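Side-chain contacts in glycosyl hyrolase, family 3 (PDB 3TEV), which probably hydrolyses O-glycosidic bonds as a family 3 glycoside hydrolase with a TIM-barrel domain: residues Ala154-Val157 / Thr158-Gly161; Glu312-Ala315 / Ala316-Thr319; Thr246-Leu249 / Arg250-Gly254. All blocks are in the same frame, centred on the assembly; numbering follows the deposited sequence. Where two conformers were deposited one is given.

How the contacts relate
The three contacts are local side-chain and backbone arrangements, each at or near the end of one helix of the TIM-barrel-type domain: contact 1 starts helix 154-169, contact 3 lies in the C-terminal part of helix 242-252 and contact 2 starts helix 314-330. None touches another. Contacts 2 and 3 come nearest, with about 7 Å between their closest atoms and 19 Å between centres; contacts 1 and 3 are 22 Å apart at their centres. Contacts 1 and 2, 36 Å from centre to centre, sit on opposite sides of the chain's centre. Helix 210-215 is a common neighbour: side chains of contacts 1 and 3 both pack on it.

Contact 1: residues Ala154-Val157 / Thr158-Gly161; sequences AARV and TRHG
The imidazole of His160 and, in the one of its two conformers described here, the guanidinium of Arg159 both meet Arg156 at an edge, one turn along the first part of helix 154-169 in the TIM-barrel domain. Arg156 CD lies near the plane of that guanidinium, while Arg156 O sits at the imidazole edge, 3.4 Å from His160 CD2. The methylenes of Arg156 also run alongside the histidine, with CD 4.0 Å from His160 CD2; the guanidinium of Arg156 and the imidazole are turned 45° apart. The Arg156 chain leaves CA with chi1 at -168° and then bends at chi2 and chi3, which curls it alongside His160. Asp105 ties this group together: it accepts a hydrogen bond from His160 NE2 and, in the same Arg159 conformer, forms a salt bridge with Arg159 NH1, which probably offsets the positive charge gathered here. Arg156 NH1 is held by Gly102 O, and His160 ND1 by Thr110 OG1, so both imidazole nitrogens are engaged, which restrains the ring's rotation. Elsewhere on the helix, Val157 and Thr158 pack on Pro211 of helix 210-215. Thr158 folds its hydroxyl back onto the first turn: Ala154 O accepts both Thr158 N and Thr158 OG1, each at 2.7 Å, the hydroxyl approaching from above the carbonyl plane, 45° out of it.

Contact 2: residues Glu312-Ala315 / Ala316-Thr319; sequences ENQA and AVAT
The N-terminal end of helix 314-330, with Asn313 at its N-cap position, forms this surface contact in the TIM-barrel domain. The Asn313 side chain makes no capping bond; its ND2 turns back instead to Tyr309 O, at the end of the preceding helix 296-309. Its backbone carbonyl opens the helical ladder, Asn313 O accepting from Val317 N at 2.9 Å. Val317 also lays its side chain against this turn. CG1 stands anti to the carbonyl carbon (chi1 -62°), which places CG2 between the backbone N and the carbonyl carbon, and this methyl lies against two carbonyl oxygens, 3.4 Å from Asn313 O and 3.5 Å from Gln314 O. The Gln314 amide comes loosely near the same methyl, its NE2 4.3 Å from Val317 CG2, while its OE1 takes a weak hydrogen bond from Val16 N. Val317, buried, packs on Val16 and Leu21, so the turn packs here against the N-terminal part of the chain. One residue further on, Ala318 CB rests 3.3 Å from Gln314 O, the carbonyl that its own amide binds. On the exposed side, Thr319 has OG1 anti to the carbonyl carbon and beside the backbone N (chi1 -59°), which turns the hydroxyl back to Ala315 O at 3.1 Å. Thr319 N binds the same oxygen, also at 3.1 Å, and the two donors come from opposite faces of the carbonyl plane. Ala315 O is thus gripped by two hydrogen bonds from a single residue, which satisfies the threonine hydroxyl within its own helix and limits its rotation about chi1.

Contact 3: residues Thr246-Leu249 / Arg250-Gly254; sequences TGLL and REEWG
Leu248 CD1 lies over one face of the Trp253 indole, 3.4 Å above its plane and displaced toward the rim. This is a CH-pi contact with the five-membered ring, 3.9 Å from the methyl to the ring centroid, and the two side chains run side by side in the same direction. In Leu248, chi1 of 178° and chi2 of 65° bring CD1 back over the ring although the bond to CB itself points away. The same methyl touches the carboxylate of Glu252, with CD1 3.6 Å from Glu252 OE2, so an apolar tip is shared between an indole and an acid. Leu249 meets the tryptophan obliquely, its CD2 3.8 Å from Trp253 CE3. The backbone sets the five-residue spacing of Leu248 and Trp253. The C-terminal part of helix 242-252 has wide pi-type turns, in which Leu248 O accepts from Trp253 N at 2.9 Å and Thr246 O from Glu251 N at 2.9 Å. This widening brings Thr246 CG2 to 3.8 Å from Glu251 OE2, and Gly254 leaves the helix with positive phi. Farther out, Phe212 and Arg213 of helix 210-215 pack on Trp253, and Phe180 of strand 174-180 touches both leucines, joining the helix end to the barrel. Arg250 points elsewhere, forming a salt bridge with Asp288 through NH2. Were Trp253 replaced by an alanine, Leu248 CD1 and Leu249 CD2 would probably lose the aromatic surface they pack on, and a gap would be likely to open beside Phe212 and Arg213. The chemistry is divided: hydrogen bonds between residues five apart hold the wide turns, while leucine methyls pack on the indole, with the acidic side chains of Glu251 and Glu252 left on the exposed surface.

Contact 1: residues Ala154-Val157 / Thr158-Gly161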
loop_
_atom_site.group_PDB
_atom_site.type_symbol
_atom_site.label_atom_id
_atom_site.label_comp_id
_atom_site.label_asym_id
_atom_site.label_seq_id
_atom_site.Cartn_x
_atom_site.Cartn_y
_atom_site.Cartn_z
ATOM N N ALA A 154 1.161 -18.087 11.517
ATOM C CA ALA A 154 0.836 -16.722 11.943
ATOM C C ALA A 154 1.777 -16.170 13.029
ATOM O O ALA A 154 2.163 -14.994 12.982
ATOM C CB ALA A 154 -0.610 -16.655 12.412
ATOM N N ALA A 155 2.144 -17.037 13.979
ATOM C CA ALA A 155 3.001 -16.684 15.114
ATOM C C ALA A 155 4.363 -16.154 14.676
ATOM O O ALA A 155 4.823 -15.139 15.197
ATOM C CB ALA A 155 3.172 -17.908 16.089
ATOM N N ARG A 156 4.998 -16.846 13.729
ATOM C CA ARG A 156 6.310 -16.445 13.205
ATOM C C ARG A 156 6.224 -15.170 12.368
ATOM O O ARG A 156 7.098 -14.300 12.436
ATOM C CB ARG A 156 6.934 -17.562 12.365
ATOM C CG ARG A 156 8.415 -17.357 12.008
ATOM C CD ARG A 156 9.314 -17.626 13.201
ATOM N NE ARG A 156 9.126 -18.987 13.692
ATOM C CZ ARG A 156 10.019 -19.965 13.574
ATOM N NH1 ARG A 156 11.199 -19.750 12.998
ATOM N NH2 ARG A 156 9.723 -21.162 14.048
ATOM N N VAL A 157 5.171 -15.059 11.574
ATOM C CA VAL A 157 4.982 -13.867 10.750
ATOM C C VAL A 157 4.690 -12.655 11.639
ATOM O O VAL A 157 5.266 -11.587 11.439
ATOM C CB VAL A 157 3.917 -14.107 9.665
ATOM C CG1 VAL A 157 3.447 -12.773 8.992
ATOM C CG2 VAL A 157 4.476 -15.115 8.633
ATOM N N THR A 158 3.829 -12.842 12.640
ATOM C CA THR A 158 3.519 -11.788 13.612
ATOM C C THR A 158 4.773 -11.251 14.310
ATOM O O THR A 158 4.961 -10.038 14.406
ATOM C CB THR A 158 2.512 -12.297 14.668
ATOM O OG1 THR A 158 1.276 -12.607 14.020
ATOM C CG2 THR A 158 2.266 -11.249 15.755
ATOM N N ARG A 159 5.632 -12.144 14.792
ATOM C CA ARG A 159 6.821 -11.722 15.534
ATOM C C ARG A 159 7.826 -10.937 14.674
ATOM O O ARG A 159 8.361 -9.915 15.120
ATOM C CB ARG A 159 7.499 -12.909 16.264
ATOM C CG ARG A 159 6.963 -13.131 17.687
ATOM C CD ARG A 159 7.608 -14.323 18.415
ATOM N NE ARG A 159 9.033 -14.126 18.691
ATOM C CZ ARG A 159 10.023 -14.542 17.846
ATOM N NH1 ARG A 159 9.731 -15.181 16.674
ATOM N NH2 ARG A 159 11.294 -14.331 18.181
ATOM N N HIS A 160 8.079 -11.399 13.450
ATOM C CA HIS A 160 9.002 -10.670 12.586
ATOM C C HIS A 160 8.361 -9.461 11.908
ATOM O O HIS A 160 9.038 -8.457 11.651
ATOM C CB HIS A 160 9.699 -11.617 11.621
ATOM C CG HIS A 160 10.641 -12.537 12.314
ATOM N ND1 HIS A 160 11.899 -12.138 12.712
ATOM C CD2 HIS A 160 10.489 -13.809 12.756
ATOM C CE1 HIS A 160 12.498 -13.141 13.335
ATOM N NE2 HIS A 160 11.662 -14.165 13.376
ATOM N N GLY A 161 7.052 -9.541 11.661
ATOM C CA GLY A 161 6.298 -8.390 11.162
ATOM C C GLY A 161 6.389 -7.218 12.127
ATOM O O GLY A 161 6.585 -6.081 11.712
#

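Contact 2: residues Glu312-Ala315 / Ala316-Thr319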
loop_
_atom_site.group_PDB
_atom_site.type_symbol
_atom_site.label_atom_id
_atom_site.label_comp_id
_atom_site.label_asym_id
_atom_site.label_seq_id
_atom_site.Cartn_x
_atom_site.Cartn_y
_atom_site.Cartn_z
ATOM N N GLU A 312 -19.534 14.958 -4.921
ATOM C CA GLU A 312 -20.707 14.507 -4.193
ATOM C C GLU A 312 -20.350 13.738 -2.906
ATOM O O GLU A 312 -21.233 13.234 -2.210
ATOM C CB GLU A 312 -21.641 13.713 -5.116
ATOM C CG GLU A 312 -22.228 14.550 -6.281
ATOM C CD GLU A 312 -23.190 15.673 -5.807
ATOM O OE1 GLU A 312 -23.968 15.459 -4.839
ATOM O OE2 GLU A 312 -23.194 16.771 -6.402
ATOM N N ASN A 313 -19.068 13.675 -2.566
ATOM C CA ASN A 313 -18.658 12.864 -1.428
ATOM C C ASN A 313 -17.612 13.579 -0.560
ATOM O O ASN A 313 -16.680 12.948 -0.016
ATOM C CB ASN A 313 -18.159 11.493 -1.928
ATOM C CG ASN A 313 -19.283 10.646 -2.546
ATOM O OD1 ASN A 313 -20.021 9.962 -1.830
ATOM N ND2 ASN A 313 -19.418 10.696 -3.874
ATOM N N GLN A 314 -17.784 14.889 -0.433
ATOM C CA GLN A 314 -16.768 15.764 0.142
ATOM C C GLN A 314 -16.353 15.423 1.576
ATOM O O GLN A 314 -15.172 15.443 1.873
ATOM C CB GLN A 314 -17.149 17.262 -0.010
ATOM C CG GLN A 314 -16.633 17.966 -1.359
ATOM C CD GLN A 314 -15.066 17.956 -1.560
ATOM O OE1 GLN A 314 -14.283 18.266 -0.635
ATOM N NE2 GLN A 314 -14.625 17.609 -2.771
ATOM N N ALA A 315 -17.297 15.111 2.459
ATOM C CA ALA A 315 -16.949 14.795 3.841
ATOM C C ALA A 315 -16.160 13.483 3.919
ATOM O O ALA A 315 -15.154 13.389 4.631
ATOM C CB ALA A 315 -18.204 14.731 4.727
ATOM N N ALA A 316 -16.609 12.481 3.166
ATOM C CA ALA A 316 -15.931 11.202 3.127
ATOM C C ALA A 316 -14.502 11.359 2.595
ATOM O O ALA A 316 -13.551 10.835 3.202
ATOM C CB ALA A 316 -16.731 10.198 2.279
ATOM N N VAL A 317 -14.323 12.092 1.495
ATOM C CA VAL A 317 -12.969 12.220 0.946
ATOM C C VAL A 317 -12.056 13.130 1.793
ATOM O O VAL A 317 -10.822 12.973 1.784
ATOM C CB VAL A 317 -12.920 12.588 -0.565
ATOM C CG1 VAL A 317 -13.574 11.483 -1.404
ATOM C CG2 VAL A 317 -13.552 13.946 -0.826
ATOM N N ALA A 318 -12.667 14.055 2.531
ATOM C CA ALA A 318 -11.923 14.887 3.481
ATOM C C ALA A 318 -11.280 14.003 4.549
ATOM O O ALA A 318 -10.104 14.172 4.884
ATOM C CB ALA A 318 -12.841 15.996 4.118
ATOM N N THR A 319 -12.053 13.043 5.049
ATOM C CA THR A 319 -11.573 12.075 6.036
ATOM C C THR A 319 -10.407 11.244 5.445
ATOM O O THR A 319 -9.382 11.050 6.096
ATOM C CB THR A 319 -12.731 11.137 6.484
ATOM O OG1 THR A 319 -13.791 11.920 7.044
ATOM C CG2 THR A 319 -12.258 10.114 7.526
#

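Contact 3: residues Thr246-Leu249 / Arg250-Gly254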
loop_
_atom_site.group_PDB
_atom_site.type_symbol
_atom_site.label_atom_id
_atom_site.label_comp_id
_atom_site.label_asym_id
_atom_site.label_seq_id
_atom_site.Cartn_x
_atom_site.Cartn_y
_atom_site.Cartn_z
ATOM N N THR A 246 -14.501 -1.702 4.996
ATOM C CA THR A 246 -15.252 -0.919 5.981
ATOM C C THR A 246 -15.801 -1.821 7.090
ATOM O O THR A 246 -15.525 -1.601 8.263
ATOM C CB THR A 246 -16.385 -0.048 5.335
ATOM O OG1 THR A 246 -15.806 0.911 4.438
ATOM C CG2 THR A 246 -17.189 0.718 6.400
ATOM N N GLY A 247 -16.558 -2.847 6.718
ATOM C CA GLY A 247 -17.155 -3.764 7.695
ATOM C C GLY A 247 -16.120 -4.351 8.644
ATOM O O GLY A 247 -16.209 -4.186 9.870
ATOM N N LEU A 248 -15.114 -4.997 8.074
ATOM C CA LEU A 248 -14.102 -5.649 8.879
ATOM C C LEU A 248 -13.034 -4.679 9.403
ATOM O O LEU A 248 -12.939 -4.452 10.618
ATOM C CB LEU A 248 -13.472 -6.811 8.100
ATOM C CG LEU A 248 -12.347 -7.615 8.749
ATOM C CD1 LEU A 248 -12.850 -8.370 9.962
ATOM C CD2 LEU A 248 -11.791 -8.580 7.711
ATOM N N LEU A 249 -12.227 -4.121 8.500
ATOM C CA LEU A 249 -11.111 -3.292 8.907
ATOM C C LEU A 249 -11.491 -2.100 9.789
ATOM O O LEU A 249 -10.916 -1.932 10.864
ATOM C CB LEU A 249 -10.327 -2.809 7.699
ATOM C CG LEU A 249 -8.975 -3.449 7.465
ATOM C CD1 LEU A 249 -8.268 -2.775 6.287
ATOM C CD2 LEU A 249 -8.114 -3.402 8.724
ATOM N N ARG A 250 -12.444 -1.282 9.334
ATOM C CA ARG A 250 -12.821 -0.051 10.041
ATOM C C ARG A 250 -13.725 -0.283 11.223
ATOM O O ARG A 250 -13.501 0.284 12.278
ATOM C CB ARG A 250 -13.539 0.952 9.119
ATOM C CG ARG A 250 -12.727 1.505 7.955
ATOM C CD ARG A 250 -11.616 2.455 8.391
ATOM N NE ARG A 250 -10.983 3.049 7.208
ATOM C CZ ARG A 250 -9.715 3.426 7.129
ATOM N NH1 ARG A 250 -8.894 3.271 8.159
ATOM N NH2 ARG A 250 -9.285 3.969 6.008
ATOM N N GLU A 251 -14.763 -1.088 11.037
ATOM C CA GLU A 251 -15.818 -1.216 12.042
ATOM C C GLU A 251 -15.558 -2.321 13.063
ATOM O O GLU A 251 -15.577 -2.060 14.249
ATOM C CB GLU A 251 -17.201 -1.368 11.377
ATOM C CG GLU A 251 -17.552 -0.163 10.505
ATOM C CD GLU A 251 -18.931 -0.234 9.831
ATOM O OE1 GLU A 251 -19.486 -1.345 9.622
ATOM O OE2 GLU A 251 -19.454 0.847 9.492
ATOM N N GLU A 252 -15.314 -3.546 12.611
ATOM C CA GLU A 252 -15.002 -4.631 13.535
ATOM C C GLU A 252 -13.679 -4.400 14.263
ATOM O O GLU A 252 -13.603 -4.568 15.472
ATOM C CB GLU A 252 -14.892 -5.951 12.793
ATOM C CG GLU A 252 -16.141 -6.767 12.714
ATOM C CD GLU A 252 -15.820 -8.209 12.341
ATOM O OE1 GLU A 252 -15.141 -8.896 13.157
ATOM O OE2 GLU A 252 -16.232 -8.636 11.227
ATOM N N TRP A 253 -12.642 -4.023 13.509
ATOM C CA TRP A 253 -11.298 -3.885 14.069
ATOM C C TRP A 253 -10.945 -2.494 14.571
ATOM O O TRP A 253 -9.950 -2.340 15.260
ATOM C CB TRP A 253 -10.254 -4.349 13.057
ATOM C CG TRP A 253 -10.265 -5.825 12.819
ATOM C CD1 TRP A 253 -11.172 -6.743 13.301
ATOM C CD2 TRP A 253 -9.345 -6.558 12.019
ATOM N NE1 TRP A 253 -10.858 -7.998 12.856
ATOM C CE2 TRP A 253 -9.741 -7.919 12.068
ATOM C CE3 TRP A 253 -8.212 -6.201 11.266
ATOM C CZ2 TRP A 253 -9.051 -8.920 11.397
ATOM C CZ3 TRP A 253 -7.530 -7.192 10.590
ATOM C CH2 TRP A 253 -7.945 -8.545 10.669
ATOM N N GLY A 254 -11.736 -1.486 14.211
ATOM C CA GLY A 254 -11.461 -0.111 14.647
ATOM C C GLY A 254 -10.235 0.518 13.993
ATOM O O GLY A 254 -9.702 1.496 14.503
#